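Local coordinates for protein AvrRxo1-ORF1 (Xanthomonas oryzae pv. oryzicola, PDB 4Z8U) that probably serves as a secreted effector of this rice pathogen, with a zeta-toxin-like P-loop kinase fold suggesting phosphoryl transfer to a small molecule, at residues E56-D61 / P87-A92. Residues are numbered along the deposited sequence; the frame is centred on the assembly and turned at random.
Sequences ESLESD and PVLAAA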
loop_
_atom_site.group_PDB
_atom_site.type_symbol
_atom_site.label_atom_id
_atom_site.label_comp_id
_atom_site.label_asym_id
_atom_site.label_seq_id
_atom_site.Cartn_x
_atom_site.Cartn_y
_atom_site.Cartn_z
ATOM N N GLU A 56 32.955 30.556 5.619
ATOM C CA GLU A 56 33.177 31.993 5.472
ATOM C C GLU A 56 32.170 32.529 4.480
ATOM O O GLU A 56 31.661 33.636 4.639
ATOM C CB GLU A 56 34.584 32.238 4.950
ATOM C CG GLU A 56 35.713 31.996 5.934
ATOM C CD GLU A 56 35.761 32.923 7.146
ATOM O OE1 GLU A 56 34.974 33.883 7.254
ATOM O OE2 GLU A 56 36.650 32.676 8.019
ATOM N N SER A 57 31.835 31.737 3.453
ATOM C CA SER A 57 30.732 32.187 2.547
ATOM C C SER A 57 29.427 32.376 3.262
ATOM O O SER A 57 28.751 33.421 3.115
ATOM C CB SER A 57 30.556 31.190 1.373
ATOM O OG SER A 57 29.545 31.612 0.481
ATOM N N LEU A 58 29.035 31.350 4.085
ATOM C CA LEU A 58 27.751 31.336 4.752
ATOM C C LEU A 58 27.706 32.511 5.780
ATOM O O LEU A 58 26.738 33.209 5.842
ATOM C CB LEU A 58 27.589 30.023 5.493
ATOM C CG LEU A 58 27.357 28.802 4.570
ATOM C CD1 LEU A 58 27.567 27.500 5.361
ATOM C CD2 LEU A 58 25.867 28.867 4.122
ATOM N N GLU A 59 28.832 32.752 6.478
ATOM C CA GLU A 59 28.792 33.840 7.453
ATOM C C GLU A 59 28.695 35.199 6.770
ATOM O O GLU A 59 27.941 36.079 7.213
ATOM C CB GLU A 59 30.045 33.728 8.347
ATOM C CG GLU A 59 30.087 34.848 9.434
ATOM C CD GLU A 59 31.320 34.733 10.254
ATOM O OE1 GLU A 59 31.549 33.680 10.867
ATOM O OE2 GLU A 59 32.093 35.733 10.262
ATOM N N SER A 60 29.425 35.386 5.676
ATOM C CA SER A 60 29.402 36.637 4.894
ATOM C C SER A 60 27.982 36.905 4.361
ATOM O O SER A 60 27.546 38.062 4.264
ATOM C CB SER A 60 30.341 36.509 3.728
ATOM O OG SER A 60 30.299 37.676 2.838
ATOM N N ASP A 61 27.216 35.829 4.122
ATOM C CA ASP A 61 25.816 35.992 3.645
ATOM C C ASP A 61 24.862 36.068 4.827
ATOM O O ASP A 61 23.658 35.928 4.647
ATOM C CB ASP A 61 25.444 34.823 2.701
ATOM C CG ASP A 61 26.019 35.022 1.296
ATOM O OD1 ASP A 61 26.360 36.190 0.915
ATOM O OD2 ASP A 61 26.174 33.968 0.572
ATOM N N PRO A 87 19.098 28.324 -0.682
ATOM C CA PRO A 87 19.859 29.257 -1.546
ATOM C C PRO A 87 21.169 29.719 -0.902
ATOM O O PRO A 87 22.152 29.870 -1.594
ATOM C CB PRO A 87 18.896 30.458 -1.708
ATOM C CG PRO A 87 17.491 29.876 -1.455
ATOM C CD PRO A 87 17.692 28.738 -0.495
ATOM N N VAL A 88 21.199 29.935 0.448
ATOM C CA VAL A 88 22.493 30.377 1.069
ATOM C C VAL A 88 23.603 29.322 0.938
ATOM O O VAL A 88 24.769 29.638 0.763
ATOM C CB VAL A 88 22.249 30.953 2.498
ATOM C CG1 VAL A 88 22.184 29.813 3.591
ATOM C CG2 VAL A 88 23.401 31.892 2.848
ATOM N N LEU A 89 23.216 28.040 1.078
ATOM C CA LEU A 89 24.155 26.958 1.033
ATOM C C LEU A 89 24.520 26.720 -0.454
ATOM O O LEU A 89 25.715 26.432 -0.716
ATOM C CB LEU A 89 23.528 25.702 1.681
ATOM C CG LEU A 89 24.458 24.455 1.615
ATOM C CD1 LEU A 89 25.798 24.705 2.336
ATOM C CD2 LEU A 89 23.688 23.240 2.188
ATOM N N ALA A 90 23.528 26.869 -1.330
ATOM C CA ALA A 90 23.830 26.726 -2.763
ATOM C C ALA A 90 24.950 27.692 -3.164
ATOM O O ALA A 90 25.875 27.322 -3.992
ATOM C CB ALA A 90 22.610 27.027 -3.641
ATOM N N ALA A 91 24.874 28.915 -2.680
ATOM C CA ALA A 91 25.869 29.951 -2.994
ATOM C C ALA A 91 27.220 29.535 -2.463
ATOM O O ALA A 91 28.280 29.711 -3.106
ATOM C CB ALA A 91 25.465 31.282 -2.355
ATOM N N ALA A 92 27.264 28.988 -1.211
ATOM C CA ALA A 92 28.490 28.484 -0.720
ATOM C C ALA A 92 29.081 27.306 -1.467
ATOM O O ALA A 92 30.304 27.243 -1.717
ATOM C CB ALA A 92 28.301 28.162 0.798
HETATM O O HOH W 1 26.900 31.485 1.359
#
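The carboxylate of D61 meets V88 and A91 through OD2, with V88 CG2 and A91 CB both somewhat to one side of its plane, while a water sits tilted toward the other face. That water donates to OD2 (2.7 Å from water to D61 OD2) and to V88 O, and accepts a hydrogen from S57 OG at 2.8 Å. A short polar side chain suits S57, whose hydroxyl, anti to the backbone N (chi1 -178°), faces the opposing helix and also hydrogen-bonds K95 NZ. V88 O is doubly used, by the water and by A92 N within its helix. In this P-loop NTPase-type fold, residues 56-60, the end of helix 34-60, and residues 87-92 of helix 87-95 run roughly antiparallel, their axes at 136° and 8.9 Å apart at closest approach; L58 and V88 both also touch F68 of strand 66-71. Beyond the water the contact becomes apolar. L58 sends CD2 across V88, the two side chains meeting at about a right angle, with L58 CD2 3.8 Å from V88 CG1. The forked leucine also sets CG against A92 CB, at 3.9 Å. Alanine suits that site, since its small methyl lets S57 OG come within 3.5 Å of A92 CA. Branched V88 divides its work: CG1 meets the leucine, and CG2 reaches D61 CB at 3.6 Å, where the chain leaves the helix.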